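HTH-type transcriptional activator AmpR (Citrobacter freundii, PDB 3KOS) regulates transcription of the AmpC beta-lactamase gene as a LysR-type DNA-binding factor, represented here by its effector-binding domain. Local coordinates at residues A81-I95 with L143-V157. Sequence-based numbering, arbitrary orientation.
Sequences ALMSPLCSPTLASQI and LEAAQAGMGVAIAPV. Unlike the reference sequence in segment 143-157: Ala148 (reference Gly).
Leu86 and Ala153 form the tightest backbone pair between strands 83-86 and 153-156: Leu86 N gives to Ala153 O at 2.8 Å and Ala153 N returns to Leu86 O at 2.9 Å. Val157 N closes the far end on Leu82 O, while between them Ser84 N reaches Ala155 O but the return bond, Ala155 N to Ser84 O at 3.5 Å, is weak. The strand axes run antiparallel at 142°.

The methyl CE of selenomethionine Met83 meets Ile154 CG1 at 3.5 Å, the two side chains crossing nearly perpendicularly; Ile154 also rests on Trp115 and Trp118 of helix 114-121. On the other face, Leu86 CD1 touches Leu143 CD1 of helix 139-147 at 4.1 Å. Val152 puts CG1 anti to its backbone N (chi1 179°), against Pro85 CB, and turns CG2 to Leu91 CD2 and Ile95 CD1.

Where the strands part, a water accepts from Ser88 N and donates to Ala146 O and Gly151 O. Ser88 OG N-caps helix 89-92 through Leu91 N at 3.2 Å, and Leu91 CD1 packs on Gly149 CA in the Schellman turn ending helix 139-147. Such antiparallel edge pairing, with helices against both faces, belongs to the LysR effector-binding domain of periplasmic-binding-protein type.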
loop_
_atom_site.group_PDB
_atom_site.type_symbol
_atom_site.label_atom_id
_atom_site.label_comp_id
_atom_site.label_asym_id
_atom_site.label_seq_id
_atom_site.Cartn_x
_atom_site.Cartn_y
_atom_site.Cartn_z
ATOM N N ALA A 81 13.410 -8.497 -9.333
ATOM C CA ALA A 81 12.566 -7.330 -9.148
ATOM C C ALA A 81 13.144 -6.133 -9.893
ATOM O O ALA A 81 13.203 -5.023 -9.358
ATOM C CB ALA A 81 12.412 -7.023 -7.654
ATOM N N LEU A 82 13.564 -6.366 -11.135
ATOM C CA LEU A 82 14.146 -5.311 -11.958
ATOM C C LEU A 82 13.209 -4.114 -12.084
ATOM O O LEU A 82 12.019 -4.269 -12.349
ATOM C CB LEU A 82 14.490 -5.844 -13.346
ATOM C CG LEU A 82 15.481 -7.014 -13.346
ATOM C CD1 LEU A 82 15.877 -7.366 -14.777
ATOM C CD2 LEU A 82 16.708 -6.659 -12.529
HETATM N N MSE A 83 13.764 -2.922 -11.900
HETATM C CA MSE A 83 12.967 -1.697 -11.883
HETATM C C MSE A 83 13.176 -0.818 -13.101
HETATM O O MSE A 83 14.278 -0.734 -13.646
HETATM C CB MSE A 83 13.295 -0.874 -10.648
HETATM C CG MSE A 83 13.051 -1.616 -9.359
HETATM SE SE MSE A 83 13.593 -0.520 -7.836
HETATM C CE MSE A 83 14.232 1.046 -8.782
ATOM N N SER A 84 12.108 -0.141 -13.508
ATOM C CA SER A 84 12.163 0.753 -14.649
ATOM C C SER A 84 11.108 1.842 -14.443
ATOM O O SER A 84 10.177 1.661 -13.653
ATOM C CB SER A 84 11.891 -0.054 -15.925
ATOM O OG SER A 84 12.246 0.665 -17.091
ATOM N N PRO A 85 11.259 2.988 -15.123
ATOM C CA PRO A 85 10.238 4.029 -14.999
ATOM C C PRO A 85 8.876 3.533 -15.464
ATOM O O PRO A 85 8.796 2.744 -16.403
ATOM C CB PRO A 85 10.751 5.128 -15.927
ATOM C CG PRO A 85 12.243 4.992 -15.847
ATOM C CD PRO A 85 12.492 3.496 -15.764
ATOM N N LEU A 86 7.829 3.989 -14.788
ATOM C CA LEU A 86 6.459 3.603 -15.104
ATOM C C LEU A 86 5.587 4.825 -14.928
ATOM O O LEU A 86 5.703 5.515 -13.925
ATOM C CB LEU A 86 5.982 2.516 -14.136
ATOM C CG LEU A 86 6.697 1.170 -14.224
ATOM C CD1 LEU A 86 6.362 0.326 -13.001
ATOM C CD2 LEU A 86 6.317 0.437 -15.511
ATOM N N CYS A 87 4.704 5.094 -15.891
ATOM C CA CYS A 87 3.885 6.292 -15.806
ATOM C C CYS A 87 2.567 6.119 -16.560
ATOM O O CYS A 87 2.364 5.124 -17.261
ATOM C CB CYS A 87 4.653 7.512 -16.332
ATOM S SG CYS A 87 5.038 7.373 -18.095
ATOM N N SER A 88 1.662 7.078 -16.384
ATOM C CA SER A 88 0.379 7.013 -17.070
ATOM C C SER A 88 0.601 7.187 -18.562
ATOM O O SER A 88 1.588 7.797 -18.976
ATOM C CB SER A 88 -0.561 8.097 -16.563
ATOM O OG SER A 88 -0.063 9.389 -16.868
ATOM N N PRO A 89 -0.320 6.653 -19.377
ATOM C CA PRO A 89 -0.226 6.855 -20.825
ATOM C C PRO A 89 -0.164 8.340 -21.170
ATOM O O PRO A 89 0.517 8.724 -22.123
ATOM C CB PRO A 89 -1.522 6.221 -21.349
ATOM C CG PRO A 89 -1.878 5.189 -20.320
ATOM C CD PRO A 89 -1.482 5.819 -19.006
ATOM N N THR A 90 -0.851 9.171 -20.395
ATOM C CA THR A 90 -0.847 10.611 -20.640
ATOM C C THR A 90 0.528 11.260 -20.426
ATOM O O THR A 90 0.952 12.108 -21.217
ATOM C CB THR A 90 -1.936 11.345 -19.807
ATOM O OG1 THR A 90 -3.230 11.004 -20.318
ATOM C CG2 THR A 90 -1.759 12.846 -19.892
ATOM N N LEU A 91 1.233 10.869 -19.368
ATOM C CA LEU A 91 2.587 11.368 -19.178
ATOM C C LEU A 91 3.521 10.774 -20.220
ATOM O O LEU A 91 4.450 11.438 -20.681
ATOM C CB LEU A 91 3.114 11.055 -17.773
ATOM C CG LEU A 91 2.901 12.160 -16.744
ATOM C CD1 LEU A 91 1.416 12.380 -16.494
ATOM C CD2 LEU A 91 3.615 11.851 -15.445
ATOM N N ALA A 92 3.280 9.521 -20.585
ATOM C CA ALA A 92 4.157 8.854 -21.536
ATOM C C ALA A 92 4.141 9.573 -22.884
ATOM O O ALA A 92 5.133 9.562 -23.611
ATOM C CB ALA A 92 3.760 7.409 -21.701
ATOM N N SER A 93 3.018 10.209 -23.207
ATOM C CA SER A 93 2.882 10.880 -24.495
ATOM C C SER A 93 3.848 12.057 -24.607
ATOM O O SER A 93 4.095 12.564 -25.698
ATOM C CB SER A 93 1.443 11.348 -24.712
ATOM O OG SER A 93 1.145 12.469 -23.897
ATOM N N GLN A 94 4.391 12.487 -23.470
ATOM C CA GLN A 94 5.292 13.631 -23.427
ATOM C C GLN A 94 6.725 13.196 -23.140
ATOM O O GLN A 94 7.596 14.019 -22.871
ATOM C CB GLN A 94 4.828 14.620 -22.364
ATOM C CG GLN A 94 3.432 15.174 -22.614
ATOM C CD GLN A 94 2.792 15.731 -21.357
ATOM O OE1 GLN A 94 3.157 16.809 -20.881
ATOM N NE2 GLN A 94 1.825 14.998 -20.813
ATOM N N ILE A 95 6.955 11.889 -23.185
ATOM C CA ILE A 95 8.262 11.326 -22.871
ATOM C C ILE A 95 8.792 10.537 -24.060
ATOM O O ILE A 95 8.267 9.477 -24.407
ATOM C CB ILE A 95 8.195 10.438 -21.607
ATOM C CG1 ILE A 95 7.859 11.305 -20.392
ATOM C CG2 ILE A 95 9.497 9.678 -21.400
ATOM C CD1 ILE A 95 7.504 10.517 -19.137
ATOM N N LEU A 143 2.282 3.270 -7.369
ATOM C CA LEU A 143 1.703 3.071 -8.706
ATOM C C LEU A 143 0.275 3.593 -8.807
ATOM O O LEU A 143 -0.196 3.919 -9.899
ATOM C CB LEU A 143 1.776 1.602 -9.149
ATOM C CG LEU A 143 3.014 1.247 -9.984
ATOM C CD1 LEU A 143 2.968 1.914 -11.352
ATOM C CD2 LEU A 143 4.314 1.615 -9.252
ATOM N N GLU A 144 -0.421 3.671 -7.677
ATOM C CA GLU A 144 -1.706 4.356 -7.661
ATOM C C GLU A 144 -1.494 5.827 -7.969
ATOM O O GLU A 144 -2.220 6.411 -8.777
ATOM C CB GLU A 144 -2.436 4.177 -6.320
ATOM C CG GLU A 144 -2.957 2.771 -6.102
ATOM C CD GLU A 144 -3.942 2.346 -7.190
ATOM O OE1 GLU A 144 -3.656 1.357 -7.905
ATOM O OE2 GLU A 144 -4.991 3.015 -7.334
ATOM N N ALA A 145 -0.492 6.427 -7.327
ATOM C CA ALA A 145 -0.178 7.835 -7.580
ATOM C C ALA A 145 0.257 8.042 -9.031
ATOM O O ALA A 145 -0.127 9.025 -9.663
ATOM C CB ALA A 145 0.907 8.323 -6.625
ATOM N N ALA A 146 1.059 7.114 -9.555
ATOM C CA ALA A 146 1.488 7.181 -10.954
ATOM C C ALA A 146 0.318 7.061 -11.937
ATOM O O ALA A 146 0.268 7.780 -12.941
ATOM C CB ALA A 146 2.556 6.119 -11.252
ATOM N N GLN A 147 -0.625 6.163 -11.661
ATOM C CA GLN A 147 -1.797 6.049 -12.534
ATOM C C GLN A 147 -2.568 7.357 -12.576
ATOM O O GLN A 147 -3.167 7.696 -13.600
ATOM C CB GLN A 147 -2.731 4.939 -12.076
ATOM C CG GLN A 147 -2.199 3.539 -12.276
ATOM C CD GLN A 147 -3.090 2.535 -11.611
ATOM O OE1 GLN A 147 -4.191 2.255 -12.087
ATOM N NE2 GLN A 147 -2.636 1.998 -10.488
ATOM N N ALA A 148 -2.552 8.094 -11.467
ATOM C CA ALA A 148 -3.263 9.372 -11.368
ATOM C C ALA A 148 -2.506 10.504 -12.040
ATOM O O ALA A 148 -2.979 11.644 -12.076
ATOM C CB ALA A 148 -3.535 9.726 -9.900
ATOM N N GLY A 149 -1.318 10.197 -12.553
ATOM C CA GLY A 149 -0.477 11.204 -13.175
ATOM C C GLY A 149 0.248 12.129 -12.213
ATOM O O GLY A 149 0.606 13.246 -12.591
HETATM N N MSE A 150 0.483 11.684 -10.980
HETATM C CA MSE A 150 1.161 12.531 -10.000
HETATM C C MSE A 150 2.653 12.694 -10.334
HETATM O O MSE A 150 3.298 13.642 -9.903
HETATM C CB MSE A 150 0.993 11.995 -8.567
HETATM C CG MSE A 150 -0.450 11.927 -8.066
HETATM SE SE MSE A 150 -1.239 13.735 -8.012
HETATM C CE MSE A 150 -0.069 14.489 -6.647
ATOM N N GLY A 151 3.199 11.750 -11.089
ATOM C CA GLY A 151 4.601 11.796 -11.450
ATOM C C GLY A 151 5.008 10.497 -12.103
ATOM O O GLY A 151 4.169 9.628 -12.351
ATOM N N VAL A 152 6.295 10.375 -12.401
ATOM C CA VAL A 152 6.837 9.152 -12.973
ATOM C C VAL A 152 7.403 8.299 -11.845
ATOM O O VAL A 152 8.213 8.770 -11.053
ATOM C CB VAL A 152 7.941 9.465 -13.998
ATOM C CG1 VAL A 152 8.523 8.165 -14.575
ATOM C CG2 VAL A 152 7.381 10.341 -15.110
ATOM N N ALA A 153 6.942 7.054 -11.768
ATOM C CA ALA A 153 7.379 6.125 -10.734
ATOM C C ALA A 153 8.555 5.288 -11.226
ATOM O O ALA A 153 8.819 5.215 -12.419
ATOM C CB ALA A 153 6.234 5.204 -10.364
ATOM N N ILE A 154 9.265 4.671 -10.297
ATOM C CA ILE A 154 10.217 3.635 -10.663
ATOM C C ILE A 154 10.010 2.479 -9.698
ATOM O O ILE A 154 10.048 2.659 -8.475
ATOM C CB ILE A 154 11.681 4.162 -10.695
ATOM C CG1 ILE A 154 12.634 3.072 -11.220
ATOM C CG2 ILE A 154 12.104 4.692 -9.323
ATOM C CD1 ILE A 154 14.044 3.586 -11.528
ATOM N N ALA A 155 9.762 1.294 -10.247
ATOM C CA ALA A 155 9.332 0.166 -9.436
ATOM C C ALA A 155 9.560 -1.156 -10.160
ATOM O O ALA A 155 9.853 -1.165 -11.359
ATOM C CB ALA A 155 7.849 0.325 -9.060
ATOM N N PRO A 156 9.438 -2.280 -9.436
ATOM C CA PRO A 156 9.642 -3.585 -10.080
ATOM C C PRO A 156 8.561 -3.877 -11.117
ATOM O O PRO A 156 7.403 -4.112 -10.772
ATOM C CB PRO A 156 9.539 -4.570 -8.917
ATOM C CG PRO A 156 9.982 -3.781 -7.724
ATOM C CD PRO A 156 9.374 -2.400 -7.967
ATOM N N VAL A 157 8.948 -3.882 -12.382
ATOM C CA VAL A 157 7.966 -3.919 -13.457
ATOM C C VAL A 157 7.121 -5.195 -13.435
ATOM O O VAL A 157 5.926 -5.150 -13.735
ATOM C CB VAL A 157 8.627 -3.749 -14.848
ATOM C CG1 VAL A 157 9.462 -2.479 -14.887
ATOM C CG2 VAL A 157 9.493 -4.931 -15.178
HETATM O O HOH W 1 2.366 8.874 -14.160
#